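Long-range contacts in putative branched-chain amino acid ABC transporter (Chromobacterium violaceum, PDB 4PYR), which is of uncertain function but binds glutathione, has a fold like that of periplasmic binding proteins, and may act as an enzyme regulator: residues S203-G208 with R245-R249; G216-M222 with L294-M299; M222-L226 with Y236-A240. One frame throughout, in Å; residues are numbered along the deposited sequence.

Interaction 1. Residues S203-G208 with R245-R249; sequences SQLNVG and RQTER
Arg-249 makes the straight hydrogen bond of this contact. Its NH2 donates to Asn-206 O at 2.9 Å, with an N-H...O angle of 167°. The oxygen lies in the guanidinium plane and is met on a lone pair. Water 2 lies at the same edge, donating to Asn-206 O and accepting from Arg-249 NH1. Arg-245 adds a weaker bond. Its NE lies 3.5 Å from Asn-206 OD1, and the amide and guanidinium planes are 80° apart. Water 1 accepts from Asn-206 ND2 and, weakly, from Arg-245 NE. Water 3 links the backbones, from Val-207 O to Gln-246 N.

The other contacts are van der Waals. Arg-249 is extended from CG to NE, which carries its guanidinium across to the loop. Ser-203 covers one face of that group, with CB 3.8 Å from Arg-249 NH2. Arg-245 turns at chi2 (-77°). Its aliphatic part then lies against the loop backbone, with CG 3.4 Å from Val-207 C and CB 3.3 Å from Asn-206 O. The bend also brings its guanidinium over Gly-208, whose CA sits above the centre of one face.

For Arg-249, Asn-206 and Ser-203 the strongest polar partners lie outside the two segments. Asp-221 OD2 takes a salt bridge from Arg-249 NH2 and a hydrogen bond from Asn-206 ND2, and Ser-203 OG is hydrogen-bonded to Glu-109 OE1. The first turn of helix 245-265 is thus joined to the loop after strand 199-201, beside the glutathione pocket; the side chain of Arg-249 lies about 4 Å from that of Leu-104, a glutathione-binding residue. One Arg-249 nitrogen serves both a carbonyl and a carboxylate, which fixes the plane of its guanidinium. The nearby carboxylate probably stabilises its positive charge.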
ATOM      1  N   SER A 203       0.475   8.577   2.924  1.00 18.77           N
ATOM      2  CA  SER A 203      -0.958   8.452   2.884  1.00 20.95           C
ATOM      3  C   SER A 203      -1.537   8.320   4.290  1.00 21.32           C
ATOM      4  O   SER A 203      -2.724   8.347   4.422  1.00 21.49           O
ATOM      5  CB  SER A 203      -1.381   7.253   2.020  1.00 19.75           C
ATOM      6  OG  SER A 203      -1.058   6.010   2.610  1.00 19.79           O
ATOM      7  N   GLN A 204      -0.670   8.097   5.291  1.00 20.94           N
ATOM      8  CA  GLN A 204      -1.024   8.174   6.707  1.00 21.53           C
ATOM      9  C   GLN A 204      -1.882   9.417   6.987  1.00 20.22           C
ATOM     10  O   GLN A 204      -2.822   9.354   7.792  1.00 22.44           O
ATOM     11  CB  GLN A 204       0.272   8.179   7.559  1.00 20.69           C
ATOM     12  CG  GLN A 204       0.090   8.290   9.073  1.00 22.34           C
ATOM     13  CD  GLN A 204       1.424   8.463   9.769  1.00 19.42           C
ATOM     14  OE1 GLN A 204       2.319   9.184   9.278  1.00 19.79           O
ATOM     15  NE2 GLN A 204       1.569   7.821  10.924  1.00 20.53           N
ATOM     16  N   LEU A 205      -1.576  10.524   6.311  1.00 19.61           N
ATOM     17  CA  LEU A 205      -2.289  11.803   6.566  1.00 20.23           C
ATOM     18  C   LEU A 205      -3.592  11.983   5.851  1.00 22.35           C
ATOM     19  O   LEU A 205      -4.378  12.875   6.203  1.00 23.96           O
ATOM     20  CB  LEU A 205      -1.370  12.971   6.221  1.00 19.38           C
ATOM     21  CG  LEU A 205      -0.051  12.932   6.988  1.00 20.15           C
ATOM     22  CD1 LEU A 205       0.745  14.149   6.615  1.00 20.47           C
ATOM     23  CD2 LEU A 205      -0.259  12.858   8.494  1.00 25.27           C
ATOM     24  N   ASN A 206      -3.837  11.160   4.832  1.00 22.00           N
ATOM     25  CA  ASN A 206      -5.032  11.272   4.019  1.00 25.56           C
ATOM     26  C   ASN A 206      -6.054  10.269   4.521  1.00 27.41           C
ATOM     27  O   ASN A 206      -6.122   9.105   4.134  1.00 29.26           O
ATOM     28  CB  ASN A 206      -4.675  11.059   2.528  1.00 23.32           C
ATOM     29  CG  ASN A 206      -5.852  11.318   1.602  1.00 29.10           C
ATOM     30  OD1 ASN A 206      -6.829  11.983   1.987  1.00 30.38           O
ATOM     31  ND2 ASN A 206      -5.773  10.818   0.358  1.00 27.42           N
ATOM     32  N   VAL A 207      -6.857  10.735   5.458  1.00 29.15           N
ATOM     33  CA  VAL A 207      -7.778   9.863   6.143  1.00 31.48           C
ATOM     34  C   VAL A 207      -9.194  10.002   5.626  1.00 32.45           C
ATOM     35  O   VAL A 207     -10.011   9.073   5.791  1.00 39.62           O
ATOM     36  CB  VAL A 207      -7.722  10.092   7.673  1.00 31.60           C
ATOM     37  CG1 VAL A 207      -8.336  11.431   8.046  1.00 41.77           C
ATOM     38  CG2 VAL A 207      -8.452   8.956   8.382  1.00 41.52           C
ATOM     39  N   GLY A 208      -9.474  11.131   4.973  1.00 33.88           N
ATOM     40  CA  GLY A 208     -10.772  11.433   4.452  1.00 38.09           C
ATOM     41  C   GLY A 208     -11.454  12.507   5.263  1.00 39.72           C
ATOM     42  O   GLY A 208     -10.935  12.922   6.288  1.00 39.34           O
ATOM     43  N   ARG A 245     -10.819   6.320   3.673  1.00 27.86           N
ATOM     44  CA  ARG A 245      -9.682   6.181   2.789  1.00 28.86           C
ATOM     45  C   ARG A 245      -9.019   4.818   2.991  1.00 26.93           C
ATOM     46  O   ARG A 245      -8.638   4.169   2.009  1.00 27.50           O
ATOM     47  CB  ARG A 245      -8.701   7.338   3.002  1.00 32.71           C
ATOM     48  CG  ARG A 245      -9.215   8.645   2.472  1.00 29.60           C
ATOM     49  CD  ARG A 245      -9.136   8.798   0.978  1.00 32.62           C
ATOM     50  NE  ARG A 245      -9.475  10.172   0.620  1.00 32.65           N
ATOM     51  CZ  ARG A 245     -10.704  10.619   0.382  1.00 34.02           C
ATOM     52  NH1 ARG A 245     -11.754   9.811   0.449  1.00 38.62           N
ATOM     53  NH2 ARG A 245     -10.888  11.909   0.098  1.00 38.75           N
ATOM     54  N   GLN A 246      -8.903   4.400   4.256  0.50 30.31           N
ATOM     55  CA  GLN A 246      -8.277   3.117   4.631  0.50 25.49           C
ATOM     56  C   GLN A 246      -8.925   1.972   3.875  0.50 26.87           C
ATOM     57  O   GLN A 246      -8.271   1.189   3.167  0.50 27.74           O
ATOM     58  CB  GLN A 246      -8.433   2.908   6.143  0.50 25.71           C
ATOM     59  CG  GLN A 246      -7.550   1.858   6.809  0.50 29.61           C
ATOM     60  CD  GLN A 246      -7.629   1.931   8.324  0.50 30.54           C
ATOM     61  OE1 GLN A 246      -8.682   1.676   8.914  0.50 33.88           O
ATOM     62  NE2 GLN A 246      -6.520   2.284   8.965  0.50 32.22           N
ATOM     63  N   THR A 247     -10.237   1.894   4.001  1.00 27.00           N
ATOM     64  CA  THR A 247     -11.041   0.861   3.365  1.00 22.82           C
ATOM     65  C   THR A 247     -11.098   0.924   1.820  1.00 21.88           C
ATOM     66  O   THR A 247     -10.979  -0.088   1.130  1.00 27.79           O
ATOM     67  CB  THR A 247     -12.462   0.891   3.909  1.00 26.02           C
ATOM     68  OG1 THR A 247     -12.413   0.836   5.337  1.00 32.30           O
ATOM     69  CG2 THR A 247     -13.258  -0.240   3.401  1.00 25.78           C
ATOM     70  N   GLU A 248     -11.337   2.117   1.280  1.00 25.41           N
ATOM     71  CA  GLU A 248     -11.318   2.326  -0.154  1.00 24.09           C
ATOM     72  C   GLU A 248      -9.960   1.937  -0.747  1.00 23.27           C
ATOM     73  O   GLU A 248      -9.916   1.485  -1.884  1.00 20.87           O
ATOM     74  CB  GLU A 248     -11.651   3.765  -0.486  1.00 21.09           C
ATOM     75  CG  GLU A 248     -11.775   3.962  -1.974  1.00 22.27           C
ATOM     76  CD  GLU A 248     -12.640   5.133  -2.388  1.00 23.62           C
ATOM     77  OE1 GLU A 248     -13.024   5.945  -1.527  1.00 25.59           O
ATOM     78  OE2 GLU A 248     -12.942   5.217  -3.600  1.00 27.54           O
ATOM     79  N   ARG A 249      -8.867   2.079   0.015  1.00 22.66           N
ATOM     80  CA  ARG A 249      -7.578   1.582  -0.466  1.00 20.54           C
ATOM     81  C   ARG A 249      -7.686   0.082  -0.718  1.00 20.64           C
ATOM     82  O   ARG A 249      -7.030  -0.397  -1.629  1.00 19.23           O
ATOM     83  CB  ARG A 249      -6.380   1.914   0.455  1.00 22.88           C
ATOM     84  CG  ARG A 249      -5.948   3.389   0.379  1.00 22.65           C
ATOM     85  CD  ARG A 249      -4.692   3.755   1.167  1.00 23.87           C
ATOM     86  NE  ARG A 249      -4.674   5.197   1.217  1.00 26.35           N
ATOM     87  CZ  ARG A 249      -5.172   5.904   2.230  1.00 24.80           C
ATOM     88  NH1 ARG A 249      -5.617   5.295   3.331  1.00 30.50           N
ATOM     89  NH2 ARG A 249      -5.180   7.224   2.161  1.00 26.00           N
TER
HETATM   90  O   HOH W   1      -7.843  11.998  -1.391  1.00 28.64           O
HETATM   91  O   HOH W   2      -6.567   6.717   5.650  1.00 40.25           O
HETATM   92  O   HOH W   3      -9.178   6.207   6.632  1.00 31.23           O

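Interaction 2. Residues G216-M222 with L294-M299; sequences GVRFIDM and LPAGVM
Phe-219 and Met-299, a selenomethionine, cross at about a right angle. The selenium stands over one face of the ring, 3.7 Å from the Phe-219 ring centroid and 21° off the normal, a Met-aromatic contact. Met-299 has two conformers, and for the other the contact is doubtful. The Met-299 chain bends at chi2 and chi3, folding the selenium over the ring. The Phe-219 CG lies between the backbone N and the carbonyl carbon (chi1 72°), which turns the ring toward the partner strand. There Gly-297 has no side chain, and Phe-219 CD1 comes within 3.7 Å of Gly-297 O. The Val-298 carbonyl carbon sits at the ring edge.

Arg-218, Ile-220, Ala-296 and Val-298 point to the opposite face of the sheet. Val-298 CG2 touches Arg-218 NH1 at 3.5 Å, at a slant to the guanidinium. Water 4 accepts from that NH1 and donates to Gly-297 O. Ile-220 CB packs against Leu-294 CB at 4.1 Å, and helix 106-119 covers Ile-220 and Ala-296. Here the Pro-295 ring packs on the backbone, with CD 3.1 Å from Asp-221 O, and Leu-294 lies along Asp-221.

The backbones form an antiparallel ladder. Phe-219 and Gly-297 form the hydrogen-bonded pair, with Gly-297 N to Phe-219 O at 2.7 Å. Arg-218 with Val-298 and Ile-220 with Ala-296 are non-hydrogen-bonded pairs. Met-299 N donates to Val-217 O at 2.8 Å, Gly-216 N donates to Met-299 O, and Asp-221 N bonds Pro-295 O weakly.

Strand 218-220 is thereby joined to strand 290-298 within the mixed sheet. Asp-221 follows the strand pair. Its OD1 accepts from Met-222 N, and its OD2 is held by Arg-249 and Asn-206. These bonds satisfy a buried carboxylate, and the positive Arg-249 would be expected to favour its ionised form.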
ATOM      1  N   GLY A 216      -2.418  22.108   2.304  1.00 27.15           N
ATOM      2  CA  GLY A 216      -1.096  22.477   1.799  1.00 23.62           C
ATOM      3  C   GLY A 216       0.002  21.460   2.038  1.00 25.07           C
ATOM      4  O   GLY A 216       1.081  21.588   1.476  1.00 23.75           O
ATOM      5  N   VAL A 217      -0.246  20.446   2.865  1.00 19.54           N
ATOM      6  CA  VAL A 217       0.726  19.393   3.062  1.00 20.36           C
ATOM      7  C   VAL A 217       0.836  18.608   1.768  1.00 19.03           C
ATOM      8  O   VAL A 217      -0.170  18.221   1.165  1.00 18.95           O
ATOM      9  CB  VAL A 217       0.306  18.468   4.202  1.00 18.18           C
ATOM     10  CG1 VAL A 217       1.224  17.248   4.282  1.00 18.19           C
ATOM     11  CG2 VAL A 217       0.320  19.257   5.541  1.00 20.07           C
ATOM     12  N   ARG A 218       2.074  18.347   1.374  1.00 17.66           N
ATOM     13  CA  ARG A 218       2.335  17.566   0.168  1.00 17.70           C
ATOM     14  C   ARG A 218       2.401  16.098   0.613  1.00 17.33           C
ATOM     15  O   ARG A 218       3.001  15.754   1.622  1.00 17.07           O
ATOM     16  CB  ARG A 218       3.657  17.981  -0.476  1.00 18.88           C
ATOM     17  CG  ARG A 218       3.706  19.434  -0.936  1.00 22.49           C
ATOM     18  CD  ARG A 218       4.921  19.743  -1.812  1.00 27.31           C
ATOM     19  NE  ARG A 218       4.811  21.018  -2.512  1.00 30.61           N
ATOM     20  CZ  ARG A 218       4.136  21.201  -3.642  1.00 34.57           C
ATOM     21  NH1 ARG A 218       3.491  20.195  -4.223  1.00 33.48           N
ATOM     22  NH2 ARG A 218       4.069  22.408  -4.188  1.00 39.83           N
ATOM     23  N   PHE A 219       1.712  15.224  -0.093  1.00 18.29           N
ATOM     24  CA  PHE A 219       1.716  13.824   0.312  1.00 17.60           C
ATOM     25  C   PHE A 219       1.659  12.925  -0.922  1.00 19.55           C
ATOM     26  O   PHE A 219       1.486  13.389  -2.033  1.00 21.99           O
ATOM     27  CB  PHE A 219       0.544  13.573   1.268  1.00 19.52           C
ATOM     28  CG  PHE A 219      -0.805  13.575   0.607  1.00 20.05           C
ATOM     29  CD1 PHE A 219      -1.389  14.750   0.190  1.00 21.65           C
ATOM     30  CD2 PHE A 219      -1.501  12.384   0.408  1.00 21.98           C
ATOM     31  CE1 PHE A 219      -2.615  14.750  -0.442  1.00 22.44           C
ATOM     32  CE2 PHE A 219      -2.762  12.386  -0.173  1.00 23.60           C
ATOM     33  CZ  PHE A 219      -3.305  13.558  -0.628  1.00 23.49           C
ATOM     34  N   ILE A 220       1.918  11.641  -0.691  1.00 17.22           N
ATOM     35  CA  ILE A 220       1.806  10.638  -1.742  1.00 18.97           C
ATOM     36  C   ILE A 220       0.702   9.680  -1.387  1.00 18.63           C
ATOM     37  O   ILE A 220       0.474   9.361  -0.216  1.00 19.53           O
ATOM     38  CB  ILE A 220       3.158   9.898  -2.000  1.00 20.62           C
ATOM     39  CG1 ILE A 220       3.709   9.276  -0.727  1.00 21.16           C
ATOM     40  CG2 ILE A 220       4.193  10.881  -2.563  1.00 20.16           C
ATOM     41  CD1 ILE A 220       4.939   8.425  -0.977  1.00 23.47           C
ATOM     42  N   ASP A 221      -0.025   9.248  -2.408  1.00 22.74           N
ATOM     43  CA  ASP A 221      -1.097   8.299  -2.232  1.00 22.22           C
ATOM     44  C   ASP A 221      -1.445   7.702  -3.598  1.00 20.01           C
ATOM     45  O   ASP A 221      -0.854   8.064  -4.601  1.00 20.79           O
ATOM     46  CB  ASP A 221      -2.343   8.990  -1.604  1.00 21.76           C
ATOM     47  CG  ASP A 221      -3.217   8.051  -0.778  1.00 22.01           C
ATOM     48  OD1 ASP A 221      -3.118   6.831  -0.872  1.00 19.90           O
ATOM     49  OD2 ASP A 221      -4.045   8.574   0.028  1.00 22.86           O
HETATM   50  N   MSE A 222      -2.411   6.819  -3.613  1.00 18.29           N
HETATM   51  CA  MSE A 222      -2.864   6.160  -4.803  1.00 18.27           C
HETATM   52  C   MSE A 222      -3.387   7.058  -5.891  1.00 19.36           C
HETATM   53  O   MSE A 222      -4.110   8.004  -5.622  1.00 19.42           O
HETATM   54  CB  MSE A 222      -4.036   5.267  -4.463  1.00 19.55           C
HETATM   55  CG  MSE A 222      -3.663   4.204  -3.458  1.00 21.94           C
HETATM   56 SE   MSE A 222      -5.197   2.992  -3.386  1.00 25.16          SE
HETATM   57  CE  MSE A 222      -4.198   1.671  -2.291  1.00 21.97           C
ATOM     58  N   LEU A 294       4.116   5.914  -6.308  1.00 19.60           N
ATOM     59  CA  LEU A 294       2.927   6.725  -6.082  1.00 18.06           C
ATOM     60  C   LEU A 294       3.125   8.163  -6.563  1.00 19.04           C
ATOM     61  O   LEU A 294       4.202   8.738  -6.384  1.00 21.29           O
ATOM     62  CB  LEU A 294       2.585   6.811  -4.598  1.00 20.57           C
ATOM     63  CG  LEU A 294       2.285   5.494  -3.888  1.00 22.08           C
ATOM     64  CD1 LEU A 294       1.974   5.811  -2.433  1.00 22.85           C
ATOM     65  CD2 LEU A 294       1.139   4.750  -4.527  1.00 20.53           C
ATOM     66  N   PRO A 295       2.046   8.768  -7.075  1.00 19.42           N
ATOM     67  CA  PRO A 295       2.019  10.181  -7.407  1.00 19.52           C
ATOM     68  C   PRO A 295       1.908  11.059  -6.119  1.00 19.58           C
ATOM     69  O   PRO A 295       1.506  10.591  -5.031  1.00 19.81           O
ATOM     70  CB  PRO A 295       0.751  10.303  -8.246  1.00 20.01           C
ATOM     71  CG  PRO A 295      -0.151   9.263  -7.670  1.00 19.99           C
ATOM     72  CD  PRO A 295       0.744   8.127  -7.282  1.00 19.30           C
ATOM     73  N   ALA A 296       2.299  12.314  -6.271  1.00 22.02           N
ATOM     74  CA  ALA A 296       2.188  13.289  -5.207  1.00 21.01           C
ATOM     75  C   ALA A 296       0.941  14.099  -5.383  1.00 21.00           C
ATOM     76  O   ALA A 296       0.440  14.284  -6.465  1.00 24.96           O
ATOM     77  CB  ALA A 296       3.387  14.204  -5.191  1.00 22.65           C
ATOM     78  N   GLY A 297       0.470  14.600  -4.258  1.00 20.16           N
ATOM     79  CA  GLY A 297      -0.710  15.418  -4.158  1.00 21.20           C
ATOM     80  C   GLY A 297      -0.504  16.467  -3.108  1.00 20.15           C
ATOM     81  O   GLY A 297       0.514  16.477  -2.417  1.00 21.24           O
ATOM     82  N   VAL A 298      -1.470  17.382  -3.011  1.00 23.43           N
ATOM     83  CA  VAL A 298      -1.448  18.417  -2.007  1.00 23.76           C
ATOM     84  C   VAL A 298      -2.785  18.339  -1.315  1.00 23.54           C
ATOM     85  O   VAL A 298      -3.829  18.340  -1.976  1.00 28.38           O
ATOM     86  CB  VAL A 298      -1.207  19.826  -2.627  1.00 27.12           C
ATOM     87  CG1 VAL A 298      -1.378  20.918  -1.596  1.00 28.33           C
ATOM     88  CG2 VAL A 298       0.183  19.926  -3.224  1.00 26.36           C
HETATM   89  N   MSE A 299      -2.755  18.244   0.012  0.50 26.17           N
HETATM   90  CA  MSE A 299      -3.989  18.135   0.819  0.50 26.22           C
HETATM   91  C   MSE A 299      -4.896  19.330   0.582  0.50 27.38           C
HETATM   92  O   MSE A 299      -4.431  20.470   0.575  0.50 28.73           O
HETATM   93  CB  MSE A 299      -3.629  18.046   2.309  0.50 24.35           C
HETATM   94  CG  MSE A 299      -2.973  16.724   2.755  0.50 28.80           C
HETATM   95 SE   MSE A 299      -4.123  15.107   2.635  0.50 26.06          SE
HETATM   96  CE  MSE A 299      -5.321  15.527   4.147  0.50 38.00           C
TER
HETATM   97  O   HOH W   4       2.998  17.426  -3.724  1.00 33.12           O

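Interaction 3. Residues M222-L226 with Y236-A240; sequences MPWFL and YPRPA
A cation-pi stack joins short helix 223-226 to the loop before helix 245-265. The guanidinium of Arg-238 lies flat on the indole of Trp-224. The planes are 8° apart, and Arg-238 CZ is 3.7 Å from the centroid of the five-membered ring. Arg-238 NH2 sits over the centre of the indole. The chain of Arg-238 bends at chi2 (-58°) and chi3 (-65°), which folds the guanidinium over the ring.

The same group also grips the backbone of Trp-224. Arg-238 NH2 donates to Trp-224 O at 3.0 Å, in the carbonyl plane. Arg-238 NH1 donates to the same Trp-224 O at 3.1 Å, from above that plane. The oxygen lies in the guanidinium plane, so the bonds use the edge of the group while the indole takes a face. Together they fix its rotation.

Loop atoms line the benzene end of the indole. Pro-237 O is at its edge, 3.5 Å from Trp-224 CH2. Pro-239 CD is also near the ring plane, 4.1 Å from Trp-224 CZ2. Tyr-236 CB approaches Trp-224 CZ3 at 4.2 Å, while Tyr-236 OH is hydrogen-bonded to Asp-33 OD2.

Trp-224 NE1 does not bond the arginine. It donates to Glu-248 OE2 on helix 245-265, which also forms a long, weak ion pair with Arg-238 NH1. The loop side packs on helix 16-33 through Tyr-236 and Pro-237. A flat arginine over the electron-rich face of an indole is the classic parallel cation-pi arrangement, here with an end-on, two-nitrogen grip on the tryptophan's own carbonyl.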
HETATM    1  N   MSE A 222      -2.411   6.819  -3.613  1.00 18.29           N
HETATM    2  CA  MSE A 222      -2.864   6.160  -4.803  1.00 18.27           C
HETATM    3  C   MSE A 222      -3.387   7.058  -5.891  1.00 19.36           C
HETATM    4  O   MSE A 222      -4.110   8.004  -5.622  1.00 19.42           O
HETATM    5  CB  MSE A 222      -4.036   5.267  -4.463  1.00 19.55           C
HETATM    6  CG  MSE A 222      -3.663   4.204  -3.458  1.00 21.94           C
HETATM    7 SE   MSE A 222      -5.197   2.992  -3.386  1.00 25.16          SE
HETATM    8  CE  MSE A 222      -4.198   1.671  -2.291  1.00 21.97           C
ATOM      9  N   PRO A 223      -3.083   6.742  -7.160  1.00 19.34           N
ATOM     10  CA  PRO A 223      -3.799   7.361  -8.303  1.00 19.22           C
ATOM     11  C   PRO A 223      -5.310   7.324  -8.134  1.00 18.85           C
ATOM     12  O   PRO A 223      -6.013   8.286  -8.540  1.00 20.42           O
ATOM     13  CB  PRO A 223      -3.367   6.489  -9.495  1.00 19.93           C
ATOM     14  CG  PRO A 223      -2.023   6.043  -9.090  1.00 19.18           C
ATOM     15  CD  PRO A 223      -2.088   5.750  -7.609  1.00 18.44           C
ATOM     16  N   TRP A 224      -5.804   6.267  -7.493  1.00 17.28           N
ATOM     17  CA  TRP A 224      -7.227   6.115  -7.268  1.00 17.66           C
ATOM     18  C   TRP A 224      -7.855   7.378  -6.619  1.00 19.37           C
ATOM     19  O   TRP A 224      -9.015   7.735  -6.937  1.00 19.62           O
ATOM     20  CB  TRP A 224      -7.474   4.887  -6.395  1.00 18.11           C
ATOM     21  CG  TRP A 224      -8.924   4.566  -6.210  1.00 19.38           C
ATOM     22  CD1 TRP A 224      -9.646   4.637  -5.050  1.00 20.19           C
ATOM     23  CD2 TRP A 224      -9.812   4.063  -7.207  1.00 18.04           C
ATOM     24  NE1 TRP A 224     -10.941   4.224  -5.276  1.00 21.18           N
ATOM     25  CE2 TRP A 224     -11.064   3.859  -6.592  1.00 18.55           C
ATOM     26  CE3 TRP A 224      -9.682   3.792  -8.561  1.00 17.23           C
ATOM     27  CZ2 TRP A 224     -12.170   3.417  -7.295  1.00 19.93           C
ATOM     28  CZ3 TRP A 224     -10.784   3.334  -9.247  1.00 19.50           C
ATOM     29  CH2 TRP A 224     -11.988   3.145  -8.620  1.00 19.28           C
ATOM     30  N   PHE A 225      -7.106   8.010  -5.712  1.00 18.51           N
ATOM     31  CA  PHE A 225      -7.543   9.255  -5.066  1.00 21.51           C
ATOM     32  C   PHE A 225      -7.013  10.512  -5.760  1.00 22.17           C
ATOM     33  O   PHE A 225      -7.711  11.539  -5.847  1.00 25.07           O
ATOM     34  CB  PHE A 225      -7.070   9.284  -3.591  1.00 21.33           C
ATOM     35  CG  PHE A 225      -7.549   8.106  -2.768  1.00 20.62           C
ATOM     36  CD1 PHE A 225      -8.870   7.838  -2.599  1.00 24.06           C
ATOM     37  CD2 PHE A 225      -6.637   7.277  -2.167  1.00 23.37           C
ATOM     38  CE1 PHE A 225      -9.288   6.765  -1.831  1.00 24.53           C
ATOM     39  CE2 PHE A 225      -7.039   6.179  -1.435  1.00 26.36           C
ATOM     40  CZ  PHE A 225      -8.362   5.933  -1.247  1.00 22.89           C
ATOM     41  N   LEU A 226      -5.768  10.488  -6.215  1.00 21.33           N
ATOM     42  CA  LEU A 226      -5.084  11.706  -6.635  1.00 21.83           C
ATOM     43  C   LEU A 226      -5.148  12.029  -8.141  1.00 23.42           C
ATOM     44  O   LEU A 226      -4.780  13.134  -8.522  1.00 25.48           O
ATOM     45  CB  LEU A 226      -3.619  11.656  -6.201  1.00 23.86           C
ATOM     46  CG  LEU A 226      -3.398  11.608  -4.703  1.00 25.73           C
ATOM     47  CD1 LEU A 226      -1.925  11.510  -4.391  1.00 24.98           C
ATOM     48  CD2 LEU A 226      -4.029  12.825  -4.034  1.00 28.40           C
ATOM     49  N   TYR A 236     -12.906   2.212 -13.888  1.00 17.46           N
ATOM     50  CA  TYR A 236     -13.568   1.377 -12.883  1.00 19.00           C
ATOM     51  C   TYR A 236     -14.524   2.189 -12.013  1.00 17.96           C
ATOM     52  O   TYR A 236     -14.235   3.338 -11.687  1.00 20.45           O
ATOM     53  CB  TYR A 236     -12.531   0.699 -11.990  1.00 18.74           C
ATOM     54  CG  TYR A 236     -11.552  -0.132 -12.761  1.00 18.42           C
ATOM     55  CD1 TYR A 236     -11.941  -1.343 -13.324  1.00 18.29           C
ATOM     56  CD2 TYR A 236     -10.279   0.300 -12.971  1.00 19.90           C
ATOM     57  CE1 TYR A 236     -11.082  -2.068 -14.125  1.00 18.46           C
ATOM     58  CE2 TYR A 236      -9.383  -0.446 -13.745  1.00 18.52           C
ATOM     59  CZ  TYR A 236      -9.810  -1.626 -14.324  1.00 19.93           C
ATOM     60  OH  TYR A 236      -8.949  -2.361 -15.127  1.00 20.46           O
ATOM     61  N   PRO A 237     -15.646   1.576 -11.632  1.00 19.84           N
ATOM     62  CA  PRO A 237     -16.606   2.341 -10.821  1.00 21.59           C
ATOM     63  C   PRO A 237     -16.060   2.592  -9.416  1.00 20.09           C
ATOM     64  O   PRO A 237     -15.256   1.801  -8.901  1.00 19.77           O
ATOM     65  CB  PRO A 237     -17.834   1.421 -10.767  1.00 22.30           C
ATOM     66  CG  PRO A 237     -17.218   0.052 -10.788  1.00 22.36           C
ATOM     67  CD  PRO A 237     -16.095   0.184 -11.849  1.00 21.47           C
ATOM     68  N   ARG A 238     -16.458   3.721  -8.836  1.00 19.97           N
ATOM     69  CA  ARG A 238     -16.117   4.011  -7.447  1.00 20.11           C
ATOM     70  C   ARG A 238     -16.920   3.022  -6.595  1.00 22.67           C
ATOM     71  O   ARG A 238     -17.937   2.471  -7.063  1.00 25.11           O
ATOM     72  CB  ARG A 238     -16.450   5.450  -7.079  1.00 21.35           C
ATOM     73  CG  ARG A 238     -15.944   6.512  -8.043  1.00 26.61           C
ATOM     74  CD  ARG A 238     -14.453   6.504  -8.251  1.00 23.33           C
ATOM     75  NE  ARG A 238     -13.701   6.842  -7.038  1.00 24.35           N
ATOM     76  CZ  ARG A 238     -12.389   7.042  -6.992  1.00 22.42           C
ATOM     77  NH1 ARG A 238     -11.831   7.339  -5.821  1.00 23.70           N
ATOM     78  NH2 ARG A 238     -11.625   6.918  -8.089  1.00 22.29           N
ATOM     79  N   PRO A 239     -16.502   2.778  -5.339  1.00 22.51           N
ATOM     80  CA  PRO A 239     -17.335   1.885  -4.520  1.00 24.74           C
ATOM     81  C   PRO A 239     -18.727   2.469  -4.295  1.00 25.93           C
ATOM     82  O   PRO A 239     -18.931   3.701  -4.254  1.00 27.04           O
ATOM     83  CB  PRO A 239     -16.573   1.760  -3.181  1.00 27.17           C
ATOM     84  CG  PRO A 239     -15.366   2.598  -3.284  1.00 23.06           C
ATOM     85  CD  PRO A 239     -15.315   3.287  -4.629  1.00 22.61           C
ATOM     86  N   ALA A 240     -19.685   1.556  -4.188  1.00 30.83           N
ATOM     87  CA  ALA A 240     -21.059   1.881  -3.895  1.00 34.43           C
ATOM     88  C   ALA A 240     -21.130   2.614  -2.561  1.00 35.54           C
ATOM     89  O   ALA A 240     -21.737   3.640  -2.470  1.00 42.75           O
ATOM     90  CB  ALA A 240     -21.902   0.613  -3.849  1.00 38.43           C
TER

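In the fold
From the N terminus, the loop after strand 199-201 comes first. Interaction 1 brings it against the start of helix 245-265, closing a loop of about 37 residues. Strand 218-220 follows, and interaction 2 pairs it with the last strand, 290-298. These two contacts cross, because their segments alternate along the chain. Interaction 3 spans the short connection from helix 223-226 to the loop before helix 245-265, and lies within the spans of both others. Interactions 2 and 3 share Met-222. Asp-221 joins interaction 2 to interaction 1, and Glu-248 joins interaction 1 to interaction 3. Together they tie the mixed sheet to helices 223-226 and 245-265; interactions 1 and 2 lie nearest the bound glutathione.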